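Local coordinates for cellulosome protein dockerin type I (Clostridium thermocellum, PDB 2WZ8) that probably binds carbohydrate as a calcium-containing family 35 carbohydrate-binding module of a cellulosomal protein, at residues Q50-M64 with I115-F129. Sequence-based numbering, arbitrary orientation.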
loop_
_atom_site.group_PDB
_atom_site.type_symbol
_atom_site.label_atom_id
_atom_site.label_comp_id
_atom_site.label_asym_id
_atom_site.label_seq_id
_atom_site.Cartn_x
_atom_site.Cartn_y
_atom_site.Cartn_z
ATOM N N GLN A 50 3.350 -3.283 -6.267
ATOM C CA GLN A 50 2.216 -3.151 -7.163
ATOM C C GLN A 50 1.231 -4.267 -7.034
ATOM O O GLN A 50 1.550 -5.417 -7.246
ATOM C CB GLN A 50 2.689 -3.036 -8.611
ATOM C CG GLN A 50 1.563 -2.860 -9.608
ATOM C CD GLN A 50 2.073 -2.507 -10.967
ATOM O OE1 GLN A 50 2.693 -1.441 -11.142
ATOM N NE2 GLN A 50 1.839 -3.384 -11.944
ATOM N N PHE A 51 -0.011 -3.871 -6.750
ATOM C CA PHE A 51 -1.166 -4.759 -6.765
ATOM C C PHE A 51 -1.616 -4.850 -8.195
ATOM O O PHE A 51 -1.915 -3.853 -8.841
ATOM C CB PHE A 51 -2.327 -4.201 -5.915
ATOM C CG PHE A 51 -2.056 -4.198 -4.434
ATOM C CD1 PHE A 51 -2.521 -5.260 -3.632
ATOM C CD2 PHE A 51 -1.332 -3.195 -3.844
ATOM C CE1 PHE A 51 -2.307 -5.280 -2.273
ATOM C CE2 PHE A 51 -1.090 -3.204 -2.498
ATOM C CZ PHE A 51 -1.591 -4.270 -1.681
ATOM N N ASN A 52 -1.632 -6.072 -8.658
ATOM C CA ASN A 52 -2.074 -6.401 -9.948
ATOM C C ASN A 52 -3.507 -6.971 -9.804
ATOM O O ASN A 52 -3.862 -7.724 -8.871
ATOM C CB ASN A 52 -1.132 -7.417 -10.633
ATOM C CG ASN A 52 0.261 -6.887 -10.812
ATOM O OD1 ASN A 52 0.437 -5.752 -11.310
ATOM N ND2 ASN A 52 1.292 -7.706 -10.441
ATOM N N ASN A 53 -4.261 -6.667 -10.805
ATOM C CA ASN A 53 -5.575 -7.246 -11.021
ATOM C C ASN A 53 -6.526 -6.967 -9.888
ATOM O O ASN A 53 -7.221 -7.838 -9.360
ATOM C CB ASN A 53 -5.458 -8.742 -11.319
ATOM C CG ASN A 53 -4.597 -9.001 -12.538
ATOM O OD1 ASN A 53 -3.601 -9.771 -12.470
ATOM N ND2 ASN A 53 -4.901 -8.336 -13.623
ATOM N N VAL A 54 -6.591 -5.699 -9.562
ATOM C CA VAL A 54 -7.636 -5.192 -8.668
ATOM C C VAL A 54 -8.881 -4.986 -9.526
ATOM O O VAL A 54 -8.956 -4.115 -10.375
ATOM C CB VAL A 54 -7.177 -3.901 -7.977
ATOM C CG1 VAL A 54 -8.322 -3.264 -7.139
ATOM C CG2 VAL A 54 -5.911 -4.185 -7.143
ATOM N N TYR A 55 -9.851 -5.842 -9.305
ATOM C CA TYR A 55 -11.019 -5.951 -10.171
ATOM C C TYR A 55 -12.237 -5.282 -9.586
ATOM O O TYR A 55 -12.652 -5.588 -8.459
ATOM C CB TYR A 55 -11.368 -7.428 -10.439
ATOM C CG TYR A 55 -12.480 -7.575 -11.432
ATOM C CD1 TYR A 55 -12.230 -7.751 -12.787
ATOM C CD2 TYR A 55 -13.786 -7.500 -11.016
ATOM C CE1 TYR A 55 -13.275 -7.856 -13.693
ATOM C CE2 TYR A 55 -14.825 -7.600 -11.912
ATOM C CZ TYR A 55 -14.563 -7.779 -13.244
ATOM O OH TYR A 55 -15.637 -7.921 -14.133
ATOM N N VAL A 56 -12.834 -4.411 -10.400
ATOM C CA VAL A 56 -14.165 -3.855 -10.115
ATOM C C VAL A 56 -15.056 -3.923 -11.354
ATOM O O VAL A 56 -14.576 -3.876 -12.468
ATOM C CB VAL A 56 -14.094 -2.414 -9.583
ATOM C CG1 VAL A 56 -13.416 -2.361 -8.216
ATOM C CG2 VAL A 56 -13.453 -1.474 -10.586
ATOM N N PRO A 57 -16.377 -4.022 -11.154
ATOM C CA PRO A 57 -17.265 -4.179 -12.301
ATOM C C PRO A 57 -17.614 -2.880 -13.026
ATOM O O PRO A 57 -18.168 -2.907 -14.137
ATOM C CB PRO A 57 -18.543 -4.721 -11.653
ATOM C CG PRO A 57 -18.524 -4.159 -10.315
ATOM C CD PRO A 57 -17.092 -4.235 -9.883
ATOM N N GLN A 58 -17.386 -1.765 -12.364
ATOM C CA GLN A 58 -17.840 -0.450 -12.838
ATOM C C GLN A 58 -16.750 0.572 -12.739
ATOM O O GLN A 58 -16.039 0.620 -11.727
ATOM C CB GLN A 58 -19.018 0.051 -11.984
ATOM C CG GLN A 58 -20.267 -0.734 -12.101
ATOM C CD GLN A 58 -21.034 -0.439 -13.350
ATOM O OE1 GLN A 58 -20.891 0.621 -13.992
ATOM N NE2 GLN A 58 -21.906 -1.355 -13.694
ATOM N N ALA A 59 -16.638 1.429 -13.743
ATOM C CA ALA A 59 -15.779 2.587 -13.655
ATOM C C ALA A 59 -16.315 3.525 -12.594
ATOM O O ALA A 59 -17.530 3.715 -12.466
ATOM C CB ALA A 59 -15.676 3.306 -14.989
ATOM N N GLY A 60 -15.415 4.108 -11.818
ATOM C CA GLY A 60 -15.805 5.075 -10.788
ATOM C C GLY A 60 -14.789 5.218 -9.698
ATOM O O GLY A 60 -13.735 4.641 -9.728
ATOM N N THR A 61 -15.136 6.070 -8.771
ATOM C CA THR A 61 -14.306 6.310 -7.586
ATOM C C THR A 61 -14.706 5.327 -6.487
ATOM O O THR A 61 -15.895 5.135 -6.149
ATOM C CB THR A 61 -14.411 7.777 -7.105
ATOM O OG1 THR A 61 -13.934 8.646 -8.145
ATOM C CG2 THR A 61 -13.617 7.988 -5.825
ATOM N N TYR A 62 -13.673 4.683 -5.946
ATOM C CA TYR A 62 -13.835 3.707 -4.882
ATOM C C TYR A 62 -13.037 4.150 -3.685
ATOM O O TYR A 62 -12.058 4.892 -3.800
ATOM C CB TYR A 62 -13.338 2.332 -5.338
ATOM C CG TYR A 62 -14.209 1.727 -6.402
ATOM C CD1 TYR A 62 -15.145 0.749 -6.083
ATOM C CD2 TYR A 62 -14.112 2.138 -7.739
ATOM C CE1 TYR A 62 -15.970 0.205 -7.050
ATOM C CE2 TYR A 62 -14.930 1.591 -8.706
ATOM C CZ TYR A 62 -15.845 0.618 -8.360
ATOM O OH TYR A 62 -16.686 0.052 -9.292
ATOM N N ARG A 63 -13.401 3.598 -2.549
ATOM C CA ARG A 63 -12.618 3.799 -1.325
ATOM C C ARG A 63 -11.680 2.621 -1.170
ATOM O O ARG A 63 -12.114 1.468 -1.092
ATOM C CB ARG A 63 -13.547 3.906 -0.119
ATOM C CG ARG A 63 -14.213 5.261 -0.057
ATOM C CD ARG A 63 -15.032 5.445 1.212
ATOM N NE ARG A 63 -16.155 4.511 1.264
ATOM C CZ ARG A 63 -16.153 3.353 1.924
ATOM N NH1 ARG A 63 -15.069 2.969 2.607
ATOM N NH2 ARG A 63 -17.238 2.574 1.897
ATOM N N MET A 64 -10.401 2.936 -1.089
ATOM C CA MET A 64 -9.360 1.934 -0.852
ATOM C C MET A 64 -8.937 2.043 0.607
ATOM O O MET A 64 -8.414 3.070 1.075
ATOM C CB MET A 64 -8.147 2.161 -1.745
ATOM C CG MET A 64 -7.022 1.175 -1.448
ATOM S SD MET A 64 -5.610 1.304 -2.575
ATOM C CE MET A 64 -4.986 2.960 -2.274
ATOM N N ILE A 115 -8.100 5.463 4.680
ATOM C CA ILE A 115 -8.839 5.409 3.417
ATOM C C ILE A 115 -8.308 6.426 2.443
ATOM O O ILE A 115 -8.059 7.599 2.764
ATOM C CB ILE A 115 -10.345 5.645 3.645
ATOM C CG1 ILE A 115 -10.897 4.626 4.649
ATOM C CG2 ILE A 115 -11.139 5.636 2.300
ATOM C CD1 ILE A 115 -12.324 4.929 5.192
ATOM N N ILE A 116 -8.173 5.947 1.227
ATOM C CA ILE A 116 -7.732 6.745 0.093
ATOM C C ILE A 116 -8.685 6.511 -1.070
ATOM O O ILE A 116 -8.927 5.385 -1.453
ATOM C CB ILE A 116 -6.299 6.379 -0.382
ATOM C CG1 ILE A 116 -5.268 6.514 0.747
ATOM C CG2 ILE A 116 -5.903 7.220 -1.570
ATOM C CD1 ILE A 116 -3.937 5.937 0.409
ATOM N N ASP A 117 -9.195 7.585 -1.646
ATOM C CA ASP A 117 -10.094 7.442 -2.786
ATOM C C ASP A 117 -9.268 7.196 -4.048
ATOM O O ASP A 117 -8.228 7.813 -4.272
ATOM C CB ASP A 117 -10.968 8.693 -2.972
ATOM C CG ASP A 117 -12.104 8.795 -1.960
ATOM O OD1 ASP A 117 -12.430 7.852 -1.227
ATOM O OD2 ASP A 117 -12.731 9.889 -1.911
ATOM N N VAL A 118 -9.741 6.264 -4.868
ATOM C CA VAL A 118 -9.089 5.917 -6.117
ATOM C C VAL A 118 -10.121 5.808 -7.242
ATOM O O VAL A 118 -11.201 5.278 -7.040
ATOM C CB VAL A 118 -8.276 4.601 -5.993
ATOM C CG1 VAL A 118 -7.079 4.798 -5.050
ATOM C CG2 VAL A 118 -9.146 3.401 -5.569
ATOM N N TYR A 119 -9.744 6.284 -8.427
ATOM C CA TYR A 119 -10.569 6.125 -9.620
ATOM C C TYR A 119 -10.104 4.894 -10.384
ATOM O O TYR A 119 -8.936 4.791 -10.794
ATOM C CB TYR A 119 -10.521 7.362 -10.547
ATOM C CG TYR A 119 -11.551 7.233 -11.651
ATOM C CD1 TYR A 119 -12.846 7.675 -11.458
ATOM C CD2 TYR A 119 -11.239 6.606 -12.842
ATOM C CE1 TYR A 119 -13.781 7.563 -12.436
ATOM C CE2 TYR A 119 -12.197 6.458 -13.839
ATOM C CZ TYR A 119 -13.465 6.920 -13.602
ATOM O OH TYR A 119 -14.435 6.823 -14.593
ATOM N N LEU A 120 -11.043 3.952 -10.543
ATOM C CA LEU A 120 -10.791 2.693 -11.208
ATOM C C LEU A 120 -11.633 2.533 -12.451
ATOM O O LEU A 120 -12.739 3.044 -12.549
ATOM C CB LEU A 120 -11.082 1.537 -10.254
ATOM C CG LEU A 120 -10.265 1.529 -8.950
ATOM C CD1 LEU A 120 -10.739 0.389 -8.026
ATOM C CD2 LEU A 120 -8.762 1.494 -9.196
ATOM N N ASN A 121 -11.065 1.817 -13.405
ATOM C CA ASN A 121 -11.789 1.387 -14.618
ATOM C C ASN A 121 -12.558 0.087 -14.364
ATOM O O ASN A 121 -12.184 -0.694 -13.499
ATOM C CB ASN A 121 -10.829 1.151 -15.775
ATOM C CG ASN A 121 -10.018 2.370 -16.129
ATOM O OD1 ASN A 121 -10.534 3.473 -16.184
ATOM N ND2 ASN A 121 -8.706 2.173 -16.325
ATOM N N ALA A 122 -13.623 -0.162 -15.125
ATOM C CA ALA A 122 -14.217 -1.496 -15.124
ATOM C C ALA A 122 -13.163 -2.520 -15.542
ATOM O O ALA A 122 -12.415 -2.288 -16.484
ATOM C CB ALA A 122 -15.424 -1.553 -16.072
ATOM N N GLY A 123 -13.142 -3.657 -14.854
ATOM C CA GLY A 123 -12.175 -4.711 -15.112
ATOM C C GLY A 123 -10.998 -4.639 -14.159
ATOM O O GLY A 123 -11.109 -4.200 -12.999
ATOM N N ASN A 124 -9.876 -5.148 -14.650
ATOM C CA ASN A 124 -8.645 -5.224 -13.849
ATOM C C ASN A 124 -7.917 -3.897 -13.841
ATOM O O ASN A 124 -7.803 -3.206 -14.847
ATOM C CB ASN A 124 -7.698 -6.330 -14.376
ATOM C CG ASN A 124 -8.173 -7.724 -14.070
ATOM O OD1 ASN A 124 -8.162 -8.597 -14.970
ATOM N ND2 ASN A 124 -8.601 -7.968 -12.848
ATOM N N ASN A 125 -7.390 -3.565 -12.680
ATOM C CA ASN A 125 -6.617 -2.337 -12.461
ATOM C C ASN A 125 -5.318 -2.654 -11.730
ATOM O O ASN A 125 -5.231 -3.653 -11.015
ATOM C CB ASN A 125 -7.420 -1.369 -11.572
ATOM C CG ASN A 125 -8.706 -0.889 -12.227
ATOM O OD1 ASN A 125 -8.726 0.155 -12.860
ATOM N ND2 ASN A 125 -9.770 -1.643 -12.067
ATOM N N THR A 126 -4.347 -1.765 -11.869
ATOM C CA THR A 126 -3.121 -1.845 -11.048
ATOM C C THR A 126 -3.109 -0.693 -10.072
ATOM O O THR A 126 -3.574 0.419 -10.347
ATOM C CB THR A 126 -1.860 -1.841 -11.906
ATOM O OG1 THR A 126 -1.727 -0.562 -12.545
ATOM C CG2 THR A 126 -1.899 -2.962 -12.919
ATOM N N ILE A 127 -2.538 -0.967 -8.905
ATOM C CA ILE A 127 -2.294 0.061 -7.911
ATOM C C ILE A 127 -0.890 -0.103 -7.352
ATOM O O ILE A 127 -0.593 -1.123 -6.766
ATOM C CB ILE A 127 -3.347 0.061 -6.748
ATOM C CG1 ILE A 127 -4.800 0.052 -7.282
ATOM C CG2 ILE A 127 -3.086 1.229 -5.820
ATOM C CD1 ILE A 127 -5.906 -0.087 -6.208
ATOM N N ARG A 128 -0.045 0.896 -7.578
ATOM C CA ARG A 128 1.371 0.895 -7.120
ATOM C C ARG A 128 1.593 1.881 -6.013
ATOM O O ARG A 128 1.212 3.047 -6.075
ATOM C CB ARG A 128 2.291 1.231 -8.305
ATOM C CG ARG A 128 3.772 1.102 -7.948
ATOM C CD ARG A 128 4.737 1.393 -9.099
ATOM N NE ARG A 128 4.616 0.430 -10.181
ATOM C CZ ARG A 128 5.498 0.273 -11.151
ATOM N NH1 ARG A 128 6.588 1.042 -11.171
ATOM N NH2 ARG A 128 5.299 -0.631 -12.075
ATOM N N PHE A 129 2.316 1.391 -5.019
ATOM C CA PHE A 129 2.748 2.116 -3.832
ATOM C C PHE A 129 4.275 2.236 -3.911
ATOM O O PHE A 129 5.003 1.261 -4.127
ATOM C CB PHE A 129 2.387 1.302 -2.578
ATOM C CG PHE A 129 0.905 1.243 -2.272
ATOM C CD1 PHE A 129 0.377 1.979 -1.218
ATOM C CD2 PHE A 129 0.084 0.405 -2.952
ATOM C CE1 PHE A 129 -0.983 1.885 -0.903
ATOM C CE2 PHE A 129 -1.280 0.350 -2.694
ATOM C CZ PHE A 129 -1.799 1.067 -1.635
#
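The ring of Tyr119 lies against Gly60, whose O sits 3.6 Å above one face, displaced toward the rim, while Thr61 OG1 meets the ring at its edge, 3.6 Å from CD1. Across the beta-sandwich, the fold of this carbohydrate-binding module, the Tyr55 ring leans obliquely on Gly123, CE1 near its CA, and receives Asn124 ND2 at its edge. Each glycine lets a tyrosine ring come close to the main chain, and its backbone angles would press a CB against the preceding carbonyl. The loops 57-59 and 121-122 each carry the chain from one sheet to the other, so strand 50-56 pairs antiparallel with 123-129 and strand 60-64 with 115-120. A beta bulge at Asn52 and Asn53 shifts the first pairing by one residue.

Between the sheets the residues are mostly apolar. The Tyr62 ring has Val56 CG1 over one face and Leu120 CD1 3.8 Å from its CD2; its hydroxyl, at the end of a buried ring, donates to Gln58 O. Met64, with CG anti to the backbone N (chi1 177°) and a bend at chi3, reaches across the core, packing CE 3.8 Å from Phe129 CZ; its SD lies 5.2 Å from the Phe129 ring centroid, an oblique Met-aromatic contact, and also touches Ile127 CD1. Phe129 in turn meets Phe51 obliquely, and Ile144 of strand 140-147 also packs on Phe51.

Buried Asn125 suits the turn because its amide serves both segments: ND2 donates to Val54 O and Asn121 O, and OD1 accepts from Asn121 N. On the outer face, Gln50 NE2 donates to Asn52 OD1 in a nearly straight bond (177°), helping to fix the amide's rotation. Arg128 then grips Gln50 OE1 side-on, with NE at 2.8 Å and NH2 at 2.9 Å.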